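Local coordinates for protein betainyl-CoA thiolase (Pseudomonas putida, PDB 2HLJ) that probably hydrolyses or transfers acyl groups of coenzyme A thioesters, probably betainyl-CoA among them, as a hotdog-fold thioesterase relative, at residues A[57-62]-A[110-115]; A[63-68]-A[146-151]; A[80-85]-A[131-136]. One frame throughout, in Å; residues are numbered along the deposited sequence.

Contact 1 of 3, residues A[57-62]-A[110-115]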
loop_
_atom_site.group_PDB
_atom_site.type_symbol
_atom_site.label_atom_id
_atom_site.label_comp_id
_atom_site.label_asym_id
_atom_site.label_seq_id
_atom_site.Cartn_x
_atom_site.Cartn_y
_atom_site.Cartn_z
ATOM N N LEU A 57 -4.802 -5.258 -15.174
ATOM C CA LEU A 57 -5.416 -5.277 -13.843
ATOM C C LEU A 57 -5.311 -3.899 -13.183
ATOM O O LEU A 57 -4.248 -3.301 -13.179
ATOM C CB LEU A 57 -4.719 -6.286 -12.951
ATOM C CG LEU A 57 -4.858 -7.751 -13.304
ATOM C CD1 LEU A 57 -4.183 -8.546 -12.221
ATOM C CD2 LEU A 57 -6.321 -8.166 -13.454
ATOM N N PHE A 58 -6.400 -3.414 -12.617
ATOM C CA PHE A 58 -6.375 -2.197 -11.833
ATOM C C PHE A 58 -6.598 -2.619 -10.386
ATOM O O PHE A 58 -7.581 -3.299 -10.079
ATOM C CB PHE A 58 -7.486 -1.255 -12.310
ATOM C CG PHE A 58 -7.585 0.060 -11.530
ATOM C CD1 PHE A 58 -6.623 1.062 -11.682
ATOM C CD2 PHE A 58 -8.644 0.284 -10.651
ATOM C CE1 PHE A 58 -6.723 2.272 -10.973
ATOM C CE2 PHE A 58 -8.765 1.489 -9.936
ATOM C CZ PHE A 58 -7.804 2.484 -10.092
ATOM N N THR A 59 -5.687 -2.262 -9.496
ATOM C CA THR A 59 -5.894 -2.597 -8.101
ATOM C C THR A 59 -6.988 -1.679 -7.559
ATOM O O THR A 59 -6.862 -0.471 -7.654
ATOM C CB THR A 59 -4.630 -2.440 -7.284
ATOM O OG1 THR A 59 -3.554 -3.179 -7.890
ATOM C CG2 THR A 59 -4.884 -2.983 -5.879
ATOM N N LEU A 60 -8.062 -2.267 -7.049
ATOM C CA LEU A 60 -9.197 -1.521 -6.519
ATOM C C LEU A 60 -8.927 -1.066 -5.078
ATOM O O LEU A 60 -9.282 0.042 -4.696
ATOM C CB LEU A 60 -10.469 -2.372 -6.549
ATOM C CG LEU A 60 -11.034 -2.662 -7.931
ATOM C CD1 LEU A 60 -12.153 -3.672 -7.855
ATOM C CD2 LEU A 60 -11.487 -1.366 -8.561
ATOM N N GLU A 61 -8.274 -1.932 -4.316
ATOM C CA GLU A 61 -8.239 -1.824 -2.866
ATOM C C GLU A 61 -7.207 -2.799 -2.333
ATOM O O GLU A 61 -7.075 -3.905 -2.843
ATOM C CB GLU A 61 -9.620 -2.203 -2.326
ATOM C CG GLU A 61 -9.918 -1.788 -0.917
ATOM C CD GLU A 61 -11.359 -2.082 -0.515
ATOM O OE1 GLU A 61 -12.185 -2.543 -1.351
ATOM O OE2 GLU A 61 -11.675 -1.819 0.649
ATOM N N ALA A 62 -6.495 -2.404 -1.285
ATOM C CA ALA A 62 -5.532 -3.261 -0.641
ATOM C C ALA A 62 -5.399 -2.892 0.821
ATOM O O ALA A 62 -5.521 -1.710 1.200
ATOM C CB ALA A 62 -4.157 -3.149 -1.334
ATOM N N GLN A 110 -5.689 -8.054 -1.319
ATOM C CA GLN A 110 -5.980 -7.121 -2.378
ATOM C C GLN A 110 -7.105 -7.589 -3.232
ATOM O O GLN A 110 -7.309 -8.795 -3.398
ATOM C CB GLN A 110 -4.771 -6.954 -3.302
ATOM C CG GLN A 110 -3.470 -6.892 -2.546
ATOM C CD GLN A 110 -2.371 -6.340 -3.376
ATOM O OE1 GLN A 110 -2.410 -6.411 -4.600
ATOM N NE2 GLN A 110 -1.371 -5.795 -2.722
HETATM N N MSE A 111 -7.806 -6.619 -3.795
HETATM C CA MSE A 111 -8.825 -6.874 -4.801
HETATM C C MSE A 111 -8.435 -6.155 -6.091
HETATM O O MSE A 111 -8.159 -4.963 -6.082
HETATM C CB MSE A 111 -10.192 -6.382 -4.305
HETATM C CG MSE A 111 -11.319 -6.642 -5.289
HETATM SE SE MSE A 111 -11.772 -8.508 -5.340
HETATM C CE MSE A 111 -12.549 -8.685 -3.569
ATOM N N LEU A 112 -8.431 -6.887 -7.194
ATOM C CA LEU A 112 -7.968 -6.373 -8.485
ATOM C C LEU A 112 -9.078 -6.564 -9.517
ATOM O O LEU A 112 -9.820 -7.532 -9.433
ATOM C CB LEU A 112 -6.722 -7.143 -8.910
ATOM C CG LEU A 112 -5.576 -7.293 -7.896
ATOM C CD1 LEU A 112 -5.057 -8.666 -7.894
ATOM C CD2 LEU A 112 -4.449 -6.312 -8.265
ATOM N N LEU A 113 -9.208 -5.597 -10.424
ATOM C CA LEU A 113 -10.218 -5.560 -11.478
ATOM C C LEU A 113 -9.554 -5.777 -12.822
ATOM O O LEU A 113 -8.553 -5.099 -13.142
ATOM C CB LEU A 113 -10.911 -4.184 -11.499
ATOM C CG LEU A 113 -11.958 -3.942 -12.599
ATOM C CD1 LEU A 113 -13.116 -4.890 -12.442
ATOM C CD2 LEU A 113 -12.459 -2.515 -12.591
ATOM N N HIS A 114 -10.106 -6.704 -13.611
ATOM C CA HIS A 114 -9.636 -6.910 -14.973
ATOM C C HIS A 114 -10.314 -5.873 -15.843
ATOM O O HIS A 114 -11.534 -5.769 -15.868
ATOM C CB HIS A 114 -9.928 -8.336 -15.461
ATOM C CG HIS A 114 -9.367 -8.663 -16.820
ATOM N ND1 HIS A 114 -10.099 -9.329 -17.775
ATOM C CD2 HIS A 114 -8.141 -8.456 -17.367
ATOM C CE1 HIS A 114 -9.358 -9.494 -18.865
ATOM N NE2 HIS A 114 -8.166 -8.977 -18.644
ATOM N N VAL A 115 -9.516 -5.112 -16.562
ATOM C CA VAL A 115 -10.025 -3.963 -17.313
ATOM C C VAL A 115 -9.806 -4.158 -18.803
ATOM O O VAL A 115 -8.804 -4.692 -19.219
ATOM C CB VAL A 115 -9.396 -2.612 -16.850
ATOM C CG1 VAL A 115 -9.614 -2.405 -15.384
ATOM C CG2 VAL A 115 -7.924 -2.541 -17.160
#

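Contact 2 of 3, residues A[63-68]-A[146-151]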
loop_
_atom_site.group_PDB
_atom_site.type_symbol
_atom_site.label_atom_id
_atom_site.label_comp_id
_atom_site.label_asym_id
_atom_site.label_seq_id
_atom_site.Cartn_x
_atom_site.Cartn_y
_atom_site.Cartn_z
ATOM N N HIS A 63 -5.183 -3.915 1.647
ATOM C CA HIS A 63 -4.780 -3.724 3.036
ATOM C C HIS A 63 -3.362 -4.250 3.130
ATOM O O HIS A 63 -3.011 -5.170 2.411
ATOM C CB HIS A 63 -5.680 -4.500 4.010
ATOM C CG HIS A 63 -5.695 -3.921 5.395
ATOM N ND1 HIS A 63 -4.975 -4.472 6.422
ATOM C CD2 HIS A 63 -6.285 -2.815 5.906
ATOM C CE1 HIS A 63 -5.122 -3.736 7.503
ATOM N NE2 HIS A 63 -5.910 -2.722 7.218
ATOM N N ILE A 64 -2.540 -3.663 3.988
ATOM C CA ILE A 64 -1.237 -4.225 4.228
ATOM C C ILE A 64 -0.868 -4.126 5.683
ATOM O O ILE A 64 -1.026 -3.081 6.316
ATOM C CB ILE A 64 -0.155 -3.631 3.279
ATOM C CG1 ILE A 64 1.211 -4.155 3.650
ATOM C CG2 ILE A 64 -0.135 -2.154 3.301
ATOM C CD1 ILE A 64 2.171 -3.934 2.519
ATOM N N ASN A 65 -0.433 -5.257 6.221
ATOM C CA ASN A 65 0.106 -5.311 7.572
ATOM C C ASN A 65 1.589 -5.460 7.525
ATOM O O ASN A 65 2.074 -6.370 6.868
ATOM C CB ASN A 65 -0.481 -6.486 8.295
ATOM C CG ASN A 65 -1.953 -6.324 8.477
ATOM O OD1 ASN A 65 -2.730 -6.572 7.555
ATOM N ND2 ASN A 65 -2.347 -5.833 9.638
ATOM N N TYR A 66 2.301 -4.627 8.280
ATOM C CA TYR A 66 3.761 -4.701 8.319
ATOM C C TYR A 66 4.165 -5.230 9.687
ATOM O O TYR A 66 3.938 -4.561 10.682
ATOM C CB TYR A 66 4.367 -3.322 8.112
ATOM C CG TYR A 66 3.933 -2.608 6.856
ATOM C CD1 TYR A 66 2.814 -1.761 6.853
ATOM C CD2 TYR A 66 4.709 -2.668 5.697
ATOM C CE1 TYR A 66 2.452 -1.070 5.720
ATOM C CE2 TYR A 66 4.358 -1.967 4.586
ATOM C CZ TYR A 66 3.231 -1.187 4.583
ATOM O OH TYR A 66 2.915 -0.507 3.425
ATOM N N LEU A 67 4.684 -6.460 9.724
ATOM C CA LEU A 67 5.029 -7.132 10.977
ATOM C C LEU A 67 6.487 -6.911 11.356
ATOM O O LEU A 67 6.804 -6.875 12.534
ATOM C CB LEU A 67 4.711 -8.630 10.890
ATOM C CG LEU A 67 3.242 -9.036 10.695
ATOM C CD1 LEU A 67 2.292 -8.274 11.642
ATOM C CD2 LEU A 67 2.763 -8.857 9.283
ATOM N N HIS A 68 7.363 -6.730 10.366
ATOM C CA HIS A 68 8.791 -6.617 10.604
ATOM C C HIS A 68 9.474 -5.715 9.598
ATOM O O HIS A 68 9.120 -5.649 8.404
ATOM C CB HIS A 68 9.442 -7.986 10.529
ATOM C CG HIS A 68 8.944 -8.925 11.572
ATOM N ND1 HIS A 68 9.408 -8.899 12.867
ATOM C CD2 HIS A 68 7.983 -9.876 11.532
ATOM C CE1 HIS A 68 8.774 -9.817 13.575
ATOM N NE2 HIS A 68 7.897 -10.417 12.791
ATOM N N PRO A 146 -4.535 -17.710 5.292
ATOM C CA PRO A 146 -4.176 -16.298 5.348
ATOM C C PRO A 146 -4.580 -15.669 6.671
ATOM O O PRO A 146 -5.756 -15.668 7.053
ATOM C CB PRO A 146 -4.953 -15.694 4.171
ATOM C CG PRO A 146 -5.192 -16.859 3.252
ATOM C CD PRO A 146 -5.500 -17.964 4.210
ATOM N N GLN A 147 -3.598 -15.157 7.385
ATOM C CA GLN A 147 -3.868 -14.598 8.692
ATOM C C GLN A 147 -4.463 -13.182 8.633
ATOM O O GLN A 147 -5.406 -12.874 9.360
ATOM C CB GLN A 147 -2.588 -14.616 9.504
ATOM C CG GLN A 147 -2.778 -14.179 10.925
ATOM C CD GLN A 147 -1.505 -14.286 11.722
ATOM O OE1 GLN A 147 -0.512 -14.852 11.250
ATOM N NE2 GLN A 147 -1.516 -13.730 12.938
ATOM N N TYR A 148 -3.918 -12.346 7.758
ATOM C CA TYR A 148 -4.199 -10.900 7.742
ATOM C C TYR A 148 -5.274 -10.573 6.702
ATOM O O TYR A 148 -5.019 -10.017 5.620
ATOM C CB TYR A 148 -2.882 -10.127 7.529
ATOM C CG TYR A 148 -1.941 -10.387 8.687
ATOM C CD1 TYR A 148 -2.004 -9.635 9.842
ATOM C CD2 TYR A 148 -1.020 -11.424 8.639
ATOM C CE1 TYR A 148 -1.175 -9.903 10.921
ATOM C CE2 TYR A 148 -0.169 -11.680 9.710
ATOM C CZ TYR A 148 -0.275 -10.928 10.840
ATOM O OH TYR A 148 0.550 -11.202 11.875
HETATM N N MSE A 149 -6.492 -10.949 7.076
HETATM C CA MSE A 149 -7.668 -10.848 6.252
HETATM C C MSE A 149 -8.685 -10.053 6.992
HETATM O O MSE A 149 -8.795 -10.204 8.194
HETATM C CB MSE A 149 -8.272 -12.234 6.093
HETATM C CG MSE A 149 -7.348 -13.160 5.440
HETATM SE SE MSE A 149 -7.655 -12.902 3.607
HETATM C CE MSE A 149 -9.026 -14.444 3.655
ATOM N N GLY A 150 -9.489 -9.280 6.270
ATOM C CA GLY A 150 -10.578 -8.538 6.878
ATOM C C GLY A 150 -10.095 -7.589 7.954
ATOM O O GLY A 150 -10.827 -7.282 8.887
ATOM N N ARG A 151 -8.869 -7.080 7.821
ATOM C CA ARG A 151 -8.291 -6.261 8.885
ATOM C C ARG A 151 -8.789 -4.808 8.857
ATOM O O ARG A 151 -9.042 -4.242 7.789
ATOM C CB ARG A 151 -6.749 -6.300 8.803
ATOM C CG ARG A 151 -6.161 -7.674 9.074
ATOM C CD ARG A 151 -6.560 -8.088 10.451
ATOM N NE ARG A 151 -5.977 -9.334 10.910
ATOM C CZ ARG A 151 -5.100 -9.450 11.905
ATOM N NH1 ARG A 151 -4.639 -8.380 12.552
ATOM N NH2 ARG A 151 -4.669 -10.660 12.237
HETATM O O HOH W 1 -4.065 -7.539 5.123
#

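Contact 3 of 3, residues A[80-85]-A[131-136]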
loop_
_atom_site.group_PDB
_atom_site.type_symbol
_atom_site.label_atom_id
_atom_site.label_comp_id
_atom_site.label_asym_id
_atom_site.label_seq_id
_atom_site.Cartn_x
_atom_site.Cartn_y
_atom_site.Cartn_z
ATOM N N THR A 80 1.936 -16.261 -2.642
ATOM C CA THR A 80 0.695 -15.695 -3.163
ATOM C C THR A 80 -0.386 -16.770 -3.126
ATOM O O THR A 80 -0.150 -17.902 -3.544
ATOM C CB THR A 80 0.856 -15.165 -4.569
ATOM O OG1 THR A 80 1.936 -14.198 -4.642
ATOM C CG2 THR A 80 -0.444 -14.549 -5.047
ATOM N N GLN A 81 -1.536 -16.420 -2.571
ATOM C CA GLN A 81 -2.746 -17.265 -2.635
ATOM C C GLN A 81 -3.899 -16.520 -3.300
ATOM O O GLN A 81 -4.081 -15.291 -3.126
ATOM C CB GLN A 81 -3.197 -17.672 -1.260
ATOM C CG GLN A 81 -2.166 -18.383 -0.454
ATOM C CD GLN A 81 -2.760 -19.020 0.808
ATOM O OE1 GLN A 81 -3.766 -19.706 0.742
ATOM N NE2 GLN A 81 -2.108 -18.803 1.948
ATOM N N ILE A 82 -4.684 -17.275 -4.057
ATOM C CA ILE A 82 -5.884 -16.776 -4.678
ATOM C C ILE A 82 -7.008 -17.105 -3.702
ATOM O O ILE A 82 -7.257 -18.263 -3.408
ATOM C CB ILE A 82 -6.088 -17.407 -6.091
ATOM C CG1 ILE A 82 -4.965 -16.919 -7.021
ATOM C CG2 ILE A 82 -7.459 -17.043 -6.673
ATOM C CD1 ILE A 82 -4.853 -17.697 -8.293
ATOM N N LEU A 83 -7.657 -16.070 -3.185
ATOM C CA LEU A 83 -8.706 -16.233 -2.201
ATOM C C LEU A 83 -10.056 -16.415 -2.856
ATOM O O LEU A 83 -10.961 -16.963 -2.248
ATOM C CB LEU A 83 -8.761 -15.021 -1.288
ATOM C CG LEU A 83 -7.436 -14.667 -0.642
ATOM C CD1 LEU A 83 -7.565 -13.350 0.104
ATOM C CD2 LEU A 83 -6.984 -15.826 0.233
ATOM N N GLY A 84 -10.191 -15.979 -4.104
ATOM C CA GLY A 84 -11.514 -15.958 -4.754
ATOM C C GLY A 84 -11.432 -15.169 -6.044
ATOM O O GLY A 84 -10.482 -14.431 -6.248
ATOM N N PHE A 85 -12.392 -15.369 -6.944
ATOM C CA PHE A 85 -12.492 -14.542 -8.131
ATOM C C PHE A 85 -13.887 -14.637 -8.694
ATOM O O PHE A 85 -14.608 -15.596 -8.393
ATOM C CB PHE A 85 -11.428 -14.912 -9.177
ATOM C CG PHE A 85 -11.586 -16.280 -9.769
ATOM C CD1 PHE A 85 -12.385 -16.484 -10.879
ATOM C CD2 PHE A 85 -10.912 -17.363 -9.230
ATOM C CE1 PHE A 85 -12.494 -17.749 -11.439
ATOM C CE2 PHE A 85 -11.040 -18.632 -9.764
ATOM C CZ PHE A 85 -11.810 -18.826 -10.877
ATOM N N CYS A 131 -9.782 -21.666 -15.937
ATOM C CA CYS A 131 -9.200 -22.990 -15.738
ATOM C C CYS A 131 -7.834 -22.906 -15.071
ATOM O O CYS A 131 -7.551 -23.671 -14.159
ATOM C CB CYS A 131 -9.124 -23.780 -17.051
ATOM S SG CYS A 131 -10.750 -24.318 -17.639
ATOM N N ARG A 132 -6.992 -21.957 -15.478
ATOM C CA ARG A 132 -5.677 -21.808 -14.824
ATOM C C ARG A 132 -5.811 -21.302 -13.368
ATOM O O ARG A 132 -5.109 -21.769 -12.474
ATOM C CB ARG A 132 -4.768 -20.905 -15.650
ATOM C CG ARG A 132 -4.546 -21.467 -17.037
ATOM C CD ARG A 132 -3.766 -20.526 -17.971
ATOM N NE ARG A 132 -3.654 -21.161 -19.280
ATOM C CZ ARG A 132 -3.309 -20.557 -20.408
ATOM N NH1 ARG A 132 -3.056 -19.265 -20.440
ATOM N NH2 ARG A 132 -3.264 -21.254 -21.527
ATOM N N LEU A 133 -6.740 -20.383 -13.125
ATOM C CA LEU A 133 -7.018 -19.928 -11.771
ATOM C C LEU A 133 -7.519 -21.075 -10.877
ATOM O O LEU A 133 -7.088 -21.223 -9.736
ATOM C CB LEU A 133 -8.063 -18.787 -11.792
ATOM C CG LEU A 133 -7.563 -17.443 -12.335
ATOM C CD1 LEU A 133 -8.690 -16.442 -12.519
ATOM C CD2 LEU A 133 -6.486 -16.858 -11.457
ATOM N N ASN A 134 -8.428 -21.886 -11.395
ATOM C CA ASN A 134 -8.915 -23.044 -10.626
ATOM C C ASN A 134 -7.788 -24.041 -10.329
ATOM O O ASN A 134 -7.733 -24.621 -9.241
ATOM C CB ASN A 134 -10.039 -23.745 -11.360
ATOM C CG ASN A 134 -11.338 -22.944 -11.375
ATOM O OD1 ASN A 134 -11.625 -22.184 -10.471
ATOM N ND2 ASN A 134 -12.140 -23.162 -12.392
ATOM N N HIS A 135 -6.895 -24.243 -11.298
ATOM C CA HIS A 135 -5.724 -25.136 -11.120
ATOM C C HIS A 135 -4.845 -24.673 -9.942
ATOM O O HIS A 135 -4.491 -25.451 -9.040
ATOM C CB HIS A 135 -4.924 -25.170 -12.417
ATOM C CG HIS A 135 -3.724 -26.064 -12.374
ATOM N ND1 HIS A 135 -3.827 -27.436 -12.323
ATOM C CD2 HIS A 135 -2.398 -25.787 -12.382
ATOM C CE1 HIS A 135 -2.619 -27.967 -12.285
ATOM N NE2 HIS A 135 -1.733 -26.992 -12.328
ATOM N N LEU A 136 -4.513 -23.389 -9.938
ATOM C CA LEU A 136 -3.715 -22.794 -8.845
ATOM C C LEU A 136 -4.390 -22.898 -7.494
ATOM O O LEU A 136 -3.770 -23.227 -6.485
ATOM C CB LEU A 136 -3.416 -21.325 -9.139
ATOM C CG LEU A 136 -2.288 -21.064 -10.131
ATOM C CD1 LEU A 136 -2.158 -19.576 -10.321
ATOM C CD2 LEU A 136 -0.986 -21.655 -9.611
#

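Contact 1 of 3, residues A[57-62]-A[110-115]
Leu57, Met111 and Leu113 have the most surface buried where strand 57-62 runs antiparallel to strand 110-114. Leu57 leans over the neighbouring strand. Its CG stands anti to the carbonyl carbon (chi1 -67°), and this brings CD2 to 3.9 Å from His114 CA. The CA of Leu57 also makes a CA-H...O contact of 3.2 Å with Leu113 O. That same oxygen accepts the N-H of Phe58, with N to O 2.8 Å. Leu113 N returns a bond to Phe58 O.

Leu113 and Met111, a selenomethionine, meet Leu60. Leu60 CG lies 3.9 Å from Leu113 CB. Met111 O takes the N-H of Leu60, while Met111 N gives its own to Glu61 O. On the face of Leu57 and Ala62, Leu112 CD2 lies beside Thr59, 3.3 Å from OG1. That hydroxyl is hydrogen-bonded to Asp25 of the second subunit and to a glycerol, probably from the crystallisation liquor.

Leu60 and Glu61 thus both face Met111, a classic beta bulge. It sits in a hotdog sheet, between 57-66, the edge strand of this chain, and its neighbour 104-114. At Glu61 and Ala62 the sheet runs on into the second subunit.

Contact 2 of 3, residues A[63-68]-A[146-151]
Side chains make this contact, with no direct hydrogen bond: Tyr148 and Arg151, in the loop after helix 127-138, meet Leu67, Asn65 and His63 at the end of strand 57-66. Tyr148 is the centre of an inverse gamma turn. Leu67 and Tyr148 approach from opposite directions. Leu67 CD2 sits over one face of the phenol ring in a CH-pi contact, 4.3 Å from its centroid.

Asn65 crosses the ring obliquely, amide and ring planes 40° apart. Its CG stands anti to the carbonyl carbon (chi1 -65°), and the amide lies against Tyr148 CB and CD1, with OD1 3.6 Å from CB. OD1 also takes the N-H of His63 ND1, which comes from above the carbonyl plane. A water lies 2.9 Å from Asn65 OD1 and 2.7 Å from Tyr148 O and can link them. Arg151 CB meets His63 CE1 at 3.3 Å, and Arg151 O lies over one face of the imidazole.

Strand 104-114 flanks this strand and also reaches the loop. Its Ala107 touches Tyr148, and the Glu109 carboxylate accepts a hydrogen bond from Gly150 N. At the sheet's edge His63 to Asn65 pair antiparallel with a strand of the second subunit, whose own His63 meets the ring of this one.

Contact 3 of 3, residues A[80-85]-A[131-136]
Phe85 and Leu133 carry the contact between strand 80-85 and helix 131-136, which is apolar apart from one amide oxygen. The short segments run at 114° to each other, and their axes come within 9.4 Å.

The first interaction is CH-pi. Leu133 CD1 sits above the centre of the Phe85 ring, 3.9 Å from the centroid and only 6° off the ring normal. Leu133 CB touches the rim of the same ring, 3.6 Å from Phe85 CE2. With Phe85 CG between the backbone N and the carbonyl carbon (chi1 66°), the ring reaches the helix and offers a face to Leu133.

Next comes aliphatic packing. Ile82 crosses both leucines at about a right angle and meets them with a single methyl. Its CD1 is 3.7 Å from Leu133 CD2 and 3.9 Å from Leu136 CD1. Leu133 therefore uses one branch for the ring and the other for the isoleucine.

The polar approach is at the ring edge. Asn134 OD1 lies near the ring plane, 3.4 Å from Phe85 CZ. Its CB starts away from the strand, but the amide end turns back. With the ring of Phe85 cut back to an alanine here, Leu133 CD1 would probably lose the face it rests on and a gap would open beside the helix.

Just before Phe85, Leu83 and Gly84 both face His91, a classic beta bulge. Helix 127-138 lies here on the sheet of the hotdog-fold domain beside helix 25-43, whose Leu39 and Ile43 touch Leu136. Leu90 of strand 89-98 touches both Ile82 and Phe85, and Val130, one turn earlier in the helix, also meets Phe85.

Overall arrangement
All three contacts reach the one antiparallel sheet. Contacts 1 and 2 use consecutive parts of strand 57-66, contact 2 running on into the loop after it, and their centres are about 17 Å apart. Contact 1 pairs that strand with 104-114, while contact 2 lays the later loop on it. Contact 3 involves strand 75-85 instead, about 15 Å from contact 1 between centres and about 20 Å from contact 2. Contacts 2 and 3 still touch: Met149 SE packs 3.5 Å from Leu83 CD1. Along the chain, contact 3 is nested within the loop closed by contact 2. The glycerol hydrogen-bonded at contact 1, though probably from crystallisation, may mark a pocket near the dimer interface.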